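Local coordinates for periplasmic sugar-binding protein (Chloroflexus aurantiacus, PDB 4RXU) that binds beta-D-glucose in the cleft between its two lobes and probably hands the sugar on to an ABC-type transporter, at residues A282-I287 / S361-L366; L120-D125 / S165-F170; V190-S195 / A240-K245; V198-K203 / R208-K213. All blocks are in the same frame, centred on the assembly; numbering follows the deposited sequence. Where two conformers were deposited one is given.

Contact 1. Residues A282-I287 / S361-L366; sequences ASVQYI and SDFTNL
V284 and Q285, neighbours on helix 281-288, grip the C-terminal tail of this two-lobed periplasmic binding protein in two different ways. The tight half is apolar. F363 is clasped between two aliphatic groups: V284 CG1 lies over one face, 3.6 Å from the centroid of the F363 ring, and CB of the preceding D362 covers the opposite face. In this CH-pi contact CG1 sits over the face but displaced toward the rim, 17° off the ring normal. The valine rotamer decides which methyl is used: chi1 of 176° sets CG1 anti to the backbone N, and this is the methyl that meets the ring. V348 and L352 of helix 348-354 press on the same valine, which is buried, as is F363.

Toward solvent the packing gives way to a pairing of amides. The Q285 side chain, bent at chi2, presents its carboxamide to T364 much as a neighbouring strand would present a peptide group. T364 N donates to Q285 OE1 over 2.9 Å, and Q285 NE2 returns a bond to T364 O, with an N-H...O angle of 170°. NE2 also donates to D289 OD1. Were Q285 shortened to an alanine, T364 N and O would probably lose their side-chain mates, and the backbone at T364 would be less firmly held. Q285 OE1 lies in the plane of the F363 ring, at its edge, and also accepts from a water 2.8 Å away, whose other proton goes to D362 O.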
# COMPACT_ATOMS: atom_id res chain seq x y z
N ALA A 282 -3.25 7.31 -13.74
CA ALA A 282 -2.09 7.41 -14.63
C ALA A 282 -1.49 6.04 -14.85
O ALA A 282 -0.93 5.78 -15.91
CB ALA A 282 -1.05 8.39 -14.09
N SER A 283 -1.57 5.17 -13.85
CA SER A 283 -1.07 3.80 -14.05
C SER A 283 -2.02 2.94 -14.85
O SER A 283 -1.58 2.04 -15.57
CB SER A 283 -0.73 3.09 -12.72
OG SER A 283 0.51 3.54 -12.24
N VAL A 284 -3.32 3.16 -14.70
CA VAL A 284 -4.28 2.46 -15.56
C VAL A 284 -3.94 2.79 -17.02
O VAL A 284 -3.91 1.91 -17.88
CB VAL A 284 -5.74 2.83 -15.23
CG1 VAL A 284 -6.71 2.17 -16.21
CG2 VAL A 284 -6.06 2.38 -13.82
N GLN A 285 -3.64 4.07 -17.28
CA GLN A 285 -3.29 4.45 -18.64
C GLN A 285 -1.98 3.80 -19.07
O GLN A 285 -1.87 3.32 -20.19
CB GLN A 285 -3.21 5.96 -18.78
CG GLN A 285 -3.23 6.42 -20.24
CD GLN A 285 -4.48 5.98 -21.00
OE1 GLN A 285 -5.58 6.36 -20.63
NE2 GLN A 285 -4.30 5.14 -22.04
N TYR A 286 -0.96 3.80 -18.21
CA TYR A 286 0.26 3.03 -18.54
C TYR A 286 -0.04 1.58 -18.86
O TYR A 286 0.58 1.02 -19.76
CB TYR A 286 1.30 3.06 -17.42
CG TYR A 286 2.32 4.19 -17.47
CD1 TYR A 286 1.98 5.47 -17.92
CD2 TYR A 286 3.62 4.00 -16.99
CE1 TYR A 286 2.93 6.49 -17.94
CE2 TYR A 286 4.56 5.01 -16.99
CZ TYR A 286 4.23 6.25 -17.48
OH TYR A 286 5.17 7.23 -17.48
N ILE A 287 -0.93 0.95 -18.11
CA ILE A 287 -1.27 -0.45 -18.36
C ILE A 287 -1.91 -0.59 -19.74
O ILE A 287 -1.50 -1.44 -20.54
CB ILE A 287 -2.18 -1.03 -17.27
CG1 ILE A 287 -1.37 -1.17 -15.97
CG2 ILE A 287 -2.73 -2.39 -17.69
CD1 ILE A 287 -2.21 -1.43 -14.75
N SER A 361 -14.59 6.98 -19.58
CA SER A 361 -14.16 8.24 -20.19
C SER A 361 -12.90 8.83 -19.54
O SER A 361 -12.31 9.78 -20.08
CB SER A 361 -15.28 9.27 -20.14
OG SER A 361 -15.58 9.56 -18.79
N ASP A 362 -12.48 8.27 -18.41
CA ASP A 362 -11.24 8.70 -17.76
C ASP A 362 -10.00 8.32 -18.55
O ASP A 362 -8.91 8.82 -18.27
CB ASP A 362 -11.05 8.03 -16.40
CG ASP A 362 -12.09 8.44 -15.37
OD1 ASP A 362 -12.95 9.32 -15.62
OD2 ASP A 362 -12.04 7.82 -14.27
N PHE A 363 -10.15 7.36 -19.47
CA PHE A 363 -9.03 6.75 -20.16
C PHE A 363 -9.13 6.81 -21.65
O PHE A 363 -10.22 6.92 -22.21
CB PHE A 363 -8.90 5.28 -19.73
CG PHE A 363 -8.84 5.13 -18.23
CD1 PHE A 363 -7.76 5.60 -17.54
CD2 PHE A 363 -9.91 4.64 -17.51
CE1 PHE A 363 -7.70 5.53 -16.16
CE2 PHE A 363 -9.88 4.57 -16.13
CZ PHE A 363 -8.77 5.02 -15.45
N THR A 364 -7.98 6.71 -22.28
CA THR A 364 -7.92 6.59 -23.73
C THR A 364 -7.65 5.14 -24.09
O THR A 364 -6.78 4.43 -23.51
CB THR A 364 -6.89 7.55 -24.36
OG1 THR A 364 -5.59 7.22 -23.92
CG2 THR A 364 -7.19 8.98 -23.94
N ASN A 365 -8.43 4.66 -25.05
CA ASN A 365 -8.20 3.35 -25.64
C ASN A 365 -8.28 2.15 -24.70
O ASN A 365 -7.57 1.16 -24.82
CB ASN A 365 -6.90 3.30 -26.42
CG ASN A 365 -6.88 2.13 -27.34
OD1 ASN A 365 -7.91 1.79 -27.95
ND2 ASN A 365 -5.76 1.47 -27.43
N LEU A 366 -9.24 2.24 -23.80
CA LEU A 366 -9.51 1.16 -22.88
C LEU A 366 -10.01 -0.05 -23.68
O LEU A 366 -10.98 0.05 -24.42
CB LEU A 366 -10.58 1.66 -21.94
CG LEU A 366 -11.07 0.72 -20.87
CD1 LEU A 366 -9.95 0.37 -19.92
CD2 LEU A 366 -12.17 1.49 -20.17
O HOH W 1 -6.06 8.52 -18.97

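Contact 2. Residues L120-D125 / S165-F170; sequences LIRETD and SDNNAF. With BGC (beta-D-glucopyranose), chain C.
The guanidinium of R122 and the amide of N167 are turned only 20° from parallel, yet they meet obliquely, with N167 OD1 nearest to R122 CD at 3.6 Å. At the guanidinium edge, in its plane, a water accepts from R122 NE; its bond to N167 OD1 is weak. Elsewhere R122 is held by T98 through NH1 and by a salt bridge from NH2 to E123, while R208 of helix 208-218 packs on both R122 and N167.

The pair joins the two lobes of a periplasmic binding protein around its sugar cleft: residues 120-125 follow a strand of the larger sheet, and helix 167-185 belongs to the other lobe. Water does most of the joining. One molecule accepts from both L120 N and N167 ND2 and donates to N168 OD1, 2.7 Å away; a second accepts from N167 N and donates to L120 O. The L120 side chain runs alongside that of N167, and its CD2 comes within 4.0 Å of N167 ND2. With CG trans to its backbone N (chi1 -171°), N167 carries its amide out toward the loop.

On the far side of the helix start lies the glucose. D166 caps the helix, its OD1 accepting from N168 N, which approaches from above the carboxylate plane. The other oxygen, steadied by W222 NE1, reads the anomeric hydroxyl: glucose O1 donates to D166 OD2 over 2.6 Å, and the same O1 accepts from N168 ND2 at 3.1 Å.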
# COMPACT_ATOMS: atom_id res chain seq x y z
N LEU A 120 -1.44 0.03 9.95
CA LEU A 120 -1.58 -0.36 11.34
C LEU A 120 -0.73 0.49 12.29
O LEU A 120 0.47 0.66 12.10
CB LEU A 120 -1.16 -1.83 11.45
CG LEU A 120 -1.39 -2.54 12.78
CD1 LEU A 120 -2.84 -2.46 13.23
CD2 LEU A 120 -0.89 -3.98 12.68
N ILE A 121 -1.37 1.03 13.32
CA ILE A 121 -0.66 1.63 14.45
C ILE A 121 -0.05 0.51 15.27
O ILE A 121 -0.73 -0.46 15.61
CB ILE A 121 -1.61 2.45 15.33
CG1 ILE A 121 -2.09 3.66 14.53
CG2 ILE A 121 -0.89 2.91 16.59
CD1 ILE A 121 -3.08 4.56 15.23
N ARG A 122 1.22 0.66 15.61
CA ARG A 122 2.00 -0.37 16.27
C ARG A 122 2.39 -0.06 17.69
O ARG A 122 2.37 1.09 18.11
CB ARG A 122 3.25 -0.67 15.45
CG ARG A 122 2.93 -1.31 14.11
CD ARG A 122 4.20 -1.67 13.36
NE ARG A 122 4.79 -2.91 13.88
CZ ARG A 122 5.90 -3.03 14.59
NH1 ARG A 122 6.62 -1.98 14.94
NH2 ARG A 122 6.27 -4.26 14.95
N GLU A 123 2.73 -1.12 18.41
CA GLU A 123 3.41 -1.05 19.73
C GLU A 123 2.53 -0.41 20.80
O GLU A 123 2.99 0.32 21.69
CB GLU A 123 4.75 -0.34 19.61
CG GLU A 123 5.76 -1.02 18.68
CD GLU A 123 6.04 -2.49 18.97
OE1 GLU A 123 5.70 -3.01 20.05
OE2 GLU A 123 6.63 -3.15 18.09
N THR A 124 1.25 -0.72 20.71
CA THR A 124 0.27 -0.33 21.73
C THR A 124 -0.95 -1.20 21.68
O THR A 124 -1.34 -1.71 20.62
CB THR A 124 -0.20 1.14 21.64
OG1 THR A 124 -1.16 1.39 22.67
CG2 THR A 124 -0.80 1.49 20.30
N ASP A 125 -1.59 -1.34 22.82
CA ASP A 125 -2.86 -2.07 22.79
C ASP A 125 -4.08 -1.13 22.61
O ASP A 125 -5.21 -1.61 22.56
CB ASP A 125 -3.02 -3.07 23.94
CG ASP A 125 -2.93 -2.42 25.27
OD1 ASP A 125 -2.79 -1.19 25.34
OD2 ASP A 125 -2.98 -3.17 26.27
N SER A 165 8.51 3.39 7.60
CA SER A 165 7.55 3.90 8.59
C SER A 165 6.11 3.37 8.41
O SER A 165 5.25 3.56 9.28
CB SER A 165 7.52 5.43 8.54
OG SER A 165 7.46 5.86 7.20
N ASP A 166 5.87 2.71 7.29
CA ASP A 166 4.56 2.12 6.96
C ASP A 166 4.61 0.62 7.20
O ASP A 166 5.34 -0.08 6.51
CB ASP A 166 4.29 2.42 5.48
CG ASP A 166 3.00 1.86 4.97
OD1 ASP A 166 2.22 1.28 5.76
OD2 ASP A 166 2.79 2.04 3.74
N ASN A 167 3.87 0.12 8.17
CA ASN A 167 3.86 -1.34 8.37
C ASN A 167 3.47 -2.10 7.11
O ASN A 167 3.90 -3.24 6.89
CB ASN A 167 2.93 -1.70 9.52
CG ASN A 167 3.03 -3.14 9.91
OD1 ASN A 167 4.10 -3.61 10.32
ND2 ASN A 167 1.92 -3.85 9.83
N ASN A 168 2.62 -1.50 6.29
CA ASN A 168 2.23 -2.18 5.05
C ASN A 168 3.43 -2.42 4.14
O ASN A 168 3.42 -3.38 3.39
CB ASN A 168 1.18 -1.38 4.28
CG ASN A 168 -0.18 -1.40 4.93
OD1 ASN A 168 -0.47 -2.22 5.79
ND2 ASN A 168 -1.05 -0.53 4.47
N ALA A 169 4.45 -1.57 4.19
CA ALA A 169 5.63 -1.79 3.35
C ALA A 169 6.27 -3.14 3.69
O ALA A 169 6.73 -3.85 2.82
CB ALA A 169 6.62 -0.65 3.50
N PHE A 170 6.29 -3.48 4.97
CA PHE A 170 6.82 -4.78 5.39
C PHE A 170 5.89 -5.90 4.94
O PHE A 170 6.36 -6.97 4.50
CB PHE A 170 7.00 -4.82 6.91
CG PHE A 170 8.20 -4.07 7.39
CD1 PHE A 170 8.11 -2.72 7.63
CD2 PHE A 170 9.41 -4.70 7.58
CE1 PHE A 170 9.22 -2.01 8.08
CE2 PHE A 170 10.51 -3.99 8.02
CZ PHE A 170 10.41 -2.65 8.27
C2 BGC C . -1.07 1.95 1.05
C3 BGC C . -0.84 1.92 -0.45
C4 BGC C . -0.14 3.20 -0.88
C5 BGC C . 1.11 3.45 -0.04
C6 BGC C . 1.76 4.79 -0.31
C1 BGC C . 0.33 2.07 1.64
O1 BGC C . 0.34 1.89 3.02
O2 BGC C . -1.72 0.75 1.45
O3 BGC C . -2.11 1.79 -1.09
O4 BGC C . 0.30 3.04 -2.24
O5 BGC C . 0.81 3.38 1.34
O6 BGC C . 0.81 5.86 -0.26
O HOH W 2 -0.07 -2.23 8.45
O HOH W 3 2.07 1.52 9.89
O HOH W 4 3.32 -5.10 13.26

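Contact 3. Residues V190-S195 / A240-K245; sequences VIKNSS and AADKGK
K192 and D242 form a salt bridge, with K192 NZ donating to D242 OD1 over 2.7 Å. The ammonium arrives on the anti side of that oxygen, the side turned away from OD2, and sits 26° out of the carboxylate plane. The second oxygen is engaged elsewhere, for D242 OD2 accepts from T239 N in its own loop. The carboxylate is therefore held at both oxygens, which limits its rotation about CB-CG.

Around this charged pair the lysine's aliphatic part supplies the packing. A bend at chi2 (-65°) brings the chain across the aspartate, with K192 CD 3.8 Å from D242 CB. K192 CE comes close to the aspartate backbone as well, 4.0 Å from D242 CA. P156 and Y158 of strand 155-159 touch the same lysine, and Y158 OH is hydrogen-bonded to D242 O.

These contacts place the bridge beside the four-stranded parallel sheet of one lobe. K192 follows edge strand 189-191, whereas D242 precedes strand 246-249, and strand 155-159 lies between the two strands. The salt bridge thus spans the intervening strand and links two loops at the protein surface.

Its chemistry is that of one short ionic bond with a modest hydrocarbon flank. Because the site is partly open to water, the attraction is probably screened, and the direction of the bond is probably set by a carboxylate already held through OD2.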
# COMPACT_ATOMS: atom_id res chain seq x y z
N VAL A 190 17.68 -13.63 -10.57
CA VAL A 190 18.92 -13.18 -9.97
C VAL A 190 18.73 -11.73 -9.57
O VAL A 190 18.42 -10.89 -10.41
CB VAL A 190 20.10 -13.30 -10.94
CG1 VAL A 190 21.36 -12.67 -10.38
CG2 VAL A 190 20.37 -14.75 -11.27
N ILE A 191 18.86 -11.47 -8.28
CA ILE A 191 18.64 -10.13 -7.73
C ILE A 191 19.75 -9.18 -8.16
O ILE A 191 20.93 -9.46 -7.93
CB ILE A 191 18.62 -10.15 -6.20
CG1 ILE A 191 17.49 -11.05 -5.66
CG2 ILE A 191 18.45 -8.74 -5.64
CD1 ILE A 191 17.67 -11.39 -4.20
N LYS A 192 19.39 -8.04 -8.74
CA LYS A 192 20.39 -7.12 -9.27
C LYS A 192 20.61 -5.83 -8.49
O LYS A 192 21.55 -5.10 -8.81
CB LYS A 192 20.06 -6.71 -10.71
CG LYS A 192 19.89 -7.91 -11.61
CD LYS A 192 21.20 -8.65 -11.76
CE LYS A 192 21.02 -9.86 -12.67
NZ LYS A 192 22.36 -10.39 -12.99
N ASN A 193 19.77 -5.54 -7.49
CA ASN A 193 19.88 -4.27 -6.78
C ASN A 193 19.80 -4.32 -5.25
O ASN A 193 19.40 -3.35 -4.62
CB ASN A 193 18.84 -3.29 -7.30
CG ASN A 193 17.44 -3.68 -6.91
OD1 ASN A 193 17.14 -4.86 -6.74
ND2 ASN A 193 16.57 -2.68 -6.80
N SER A 194 20.19 -5.43 -4.65
CA SER A 194 20.19 -5.49 -3.20
C SER A 194 21.10 -6.58 -2.70
O SER A 194 20.74 -7.76 -2.68
CB SER A 194 18.78 -5.70 -2.61
OG SER A 194 18.84 -5.92 -1.21
N SER A 195 22.28 -6.19 -2.24
CA SER A 195 23.20 -7.14 -1.65
C SER A 195 22.64 -7.79 -0.39
O SER A 195 22.92 -8.95 -0.08
CB SER A 195 24.55 -6.45 -1.32
OG SER A 195 24.42 -5.42 -0.36
N ALA A 240 25.19 -4.65 -18.94
CA ALA A 240 24.27 -5.15 -19.97
C ALA A 240 23.79 -6.58 -19.64
O ALA A 240 22.63 -6.94 -19.85
CB ALA A 240 24.90 -5.09 -21.36
N ALA A 241 24.69 -7.36 -19.05
CA ALA A 241 24.36 -8.73 -18.63
C ALA A 241 23.26 -8.82 -17.56
O ALA A 241 22.66 -9.87 -17.34
CB ALA A 241 25.60 -9.44 -18.13
N ASP A 242 23.04 -7.70 -16.88
CA ASP A 242 22.01 -7.60 -15.84
C ASP A 242 20.69 -7.04 -16.34
O ASP A 242 19.77 -6.80 -15.55
CB ASP A 242 22.53 -6.68 -14.73
CG ASP A 242 23.84 -7.17 -14.16
OD1 ASP A 242 23.97 -8.38 -13.94
OD2 ASP A 242 24.74 -6.34 -13.93
N LYS A 243 20.60 -6.83 -17.65
CA LYS A 243 19.44 -6.21 -18.25
C LYS A 243 18.79 -7.17 -19.21
O LYS A 243 18.55 -8.32 -18.86
CB LYS A 243 19.84 -4.88 -18.87
CG LYS A 243 20.25 -3.91 -17.79
CD LYS A 243 20.92 -2.68 -18.30
CE LYS A 243 21.53 -1.94 -17.13
NZ LYS A 243 22.00 -0.61 -17.54
N GLY A 244 18.51 -6.70 -20.42
CA GLY A 244 17.72 -7.47 -21.35
C GLY A 244 16.27 -7.52 -20.92
O GLY A 244 15.59 -6.52 -20.81
N LYS A 245 15.79 -8.73 -20.68
CA LYS A 245 14.41 -8.92 -20.25
C LYS A 245 14.35 -9.03 -18.74
O LYS A 245 14.82 -10.02 -18.17
CB LYS A 245 13.88 -10.19 -20.86
CG LYS A 245 12.41 -10.43 -20.59
CD LYS A 245 11.87 -11.26 -21.71
CE LYS A 245 11.21 -12.47 -21.15
NZ LYS A 245 10.95 -13.40 -22.27

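Contact 4. Residues V198-K203 / R208-K213; sequences VALQNK and RDEMAK
E210 reaches across to L200 and K203 from the first turn of helix 208-218, and each atom of its side chain can be followed to a partner. CB rests against a methyl, 3.7 Å from L200 CD1. CG and CD then pass the other branch of the leucine, with E210 CD 3.9 Å from L200 CD2. At the tip the carboxylate takes the ammonium of K203 between its oxygens, though unequally. K203 NZ donates over 2.8 Å to E210 OE2, which receives it on its syn lone pair, while the bond from NZ to E210 OE1 is weak. K203 gets there fully extended, CG trans to the backbone N (chi1 -173°), and crosses the glutamate at about a right angle.

A glutamine in place of E210 would probably leave the K203 ammonium without its countercharge.

L200 and K203 are the first and last residues of a type I beta turn after helix 195-199, so one glutamate meets both ends of the turn. OE1 also accepts from T207 N, just before helix 208-218. That backbone bond corresponds to one half of a capping box, consistent with T207 at the N-cap position.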
# COMPACT_ATOMS: atom_id res chain seq x y z
N VAL A 198 20.36 -10.54 -1.54
CA VAL A 198 21.17 -11.67 -2.05
C VAL A 198 21.70 -12.51 -0.89
O VAL A 198 21.70 -13.74 -0.92
CB VAL A 198 22.32 -11.19 -2.98
CG1 VAL A 198 23.31 -12.30 -3.31
CG2 VAL A 198 21.76 -10.61 -4.26
N ALA A 199 22.17 -11.84 0.16
CA ALA A 199 22.71 -12.57 1.30
C ALA A 199 21.63 -13.35 2.04
O ALA A 199 21.95 -14.34 2.72
CB ALA A 199 23.43 -11.64 2.25
N LEU A 200 20.38 -12.90 1.89
CA LEU A 200 19.21 -13.53 2.48
C LEU A 200 18.44 -14.47 1.58
O LEU A 200 17.39 -15.01 2.00
CB LEU A 200 18.24 -12.47 3.09
CG LEU A 200 18.80 -11.85 4.40
CD1 LEU A 200 18.10 -10.53 4.74
CD2 LEU A 200 18.71 -12.81 5.57
N GLN A 201 18.92 -14.70 0.35
CA GLN A 201 18.04 -15.30 -0.67
C GLN A 201 17.80 -16.80 -0.50
O GLN A 201 17.03 -17.37 -1.24
CB GLN A 201 18.52 -15.02 -2.08
CG GLN A 201 19.74 -15.81 -2.50
CD GLN A 201 20.30 -15.29 -3.81
OE1 GLN A 201 20.12 -14.13 -4.16
NE2 GLN A 201 20.96 -16.16 -4.56
N ASN A 202 18.43 -17.43 0.49
CA ASN A 202 18.07 -18.81 0.85
C ASN A 202 17.41 -18.87 2.22
O ASN A 202 17.53 -19.83 2.93
CB ASN A 202 19.29 -19.70 0.83
CG ASN A 202 19.80 -19.93 -0.57
OD1 ASN A 202 19.24 -20.76 -1.33
ND2 ASN A 202 20.77 -19.15 -0.96
N LYS A 203 16.72 -17.80 2.57
CA LYS A 203 15.93 -17.74 3.80
C LYS A 203 14.53 -17.27 3.45
O LYS A 203 14.35 -16.14 3.06
CB LYS A 203 16.58 -16.81 4.85
CG LYS A 203 15.88 -16.84 6.22
CD LYS A 203 16.67 -16.11 7.32
CE LYS A 203 15.90 -16.12 8.65
NZ LYS A 203 16.73 -15.55 9.72
N ARG A 208 11.83 -9.17 10.92
CA ARG A 208 11.55 -7.79 10.59
C ARG A 208 12.84 -7.00 10.38
O ARG A 208 12.93 -6.21 9.48
CB ARG A 208 10.71 -7.15 11.68
CG ARG A 208 10.29 -5.73 11.33
CD ARG A 208 9.40 -5.13 12.41
NE ARG A 208 9.46 -3.68 12.34
CZ ARG A 208 8.54 -2.90 11.80
NH1 ARG A 208 7.42 -3.40 11.28
NH2 ARG A 208 8.77 -1.60 11.80
N ASP A 209 13.84 -7.26 11.21
CA ASP A 209 15.12 -6.56 11.11
C ASP A 209 15.83 -6.94 9.81
O ASP A 209 16.50 -6.11 9.17
CB ASP A 209 16.03 -6.92 12.29
CG ASP A 209 15.70 -6.15 13.54
OD1 ASP A 209 14.78 -5.33 13.52
OD2 ASP A 209 16.39 -6.40 14.55
N GLU A 210 15.71 -8.21 9.41
CA GLU A 210 16.28 -8.62 8.12
C GLU A 210 15.56 -7.96 6.95
O GLU A 210 16.22 -7.42 6.05
CB GLU A 210 16.27 -10.13 7.96
CG GLU A 210 17.26 -10.83 8.86
CD GLU A 210 17.01 -12.33 9.02
OE1 GLU A 210 15.88 -12.81 8.72
OE2 GLU A 210 17.94 -13.03 9.52
N MET A 211 14.22 -7.99 6.97
CA MET A 211 13.46 -7.31 5.92
C MET A 211 13.84 -5.83 5.87
O MET A 211 13.97 -5.23 4.80
CB MET A 211 11.96 -7.40 6.13
CG MET A 211 11.33 -8.73 5.82
SD MET A 211 9.51 -8.64 5.76
CE MET A 211 9.19 -9.09 7.45
N ALA A 212 14.04 -5.23 7.05
CA ALA A 212 14.33 -3.81 7.12
C ALA A 212 15.66 -3.47 6.45
O ALA A 212 15.82 -2.39 5.94
CB ALA A 212 14.32 -3.34 8.56
N LYS A 213 16.62 -4.38 6.48
CA LYS A 213 17.92 -4.18 5.78
C LYS A 213 17.72 -4.17 4.26
O LYS A 213 18.33 -3.39 3.55
CB LYS A 213 18.96 -5.24 6.14
CG LYS A 213 19.37 -5.21 7.60
CD LYS A 213 20.60 -6.02 7.87
CE LYS A 213 20.29 -7.49 7.94
NZ LYS A 213 21.56 -8.23 8.14

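In the fold
Contact 2 is the buried one, beside the glucose, and it joins the two lobes; it works mainly through water and loose side-chain packing. Contacts 3 and 4 lie at the surface of one lobe and each turns on a lysine-carboxylate salt bridge. Contact 4 is nested in the chain loop that contact 3 closes, and they touch where I191 packs on V198 and Q201. R208, at the start of helix 208-218, ties contact 4 to contact 2, also through a cation-pi contact with F170. Contact 1 stands apart, its centre about 33 Å from that of contact 2; partly buried, it pairs an aromatic clasp with uncharged hydrogen bonds between a side-chain amide and the backbone to secure the chain's C-terminal tail.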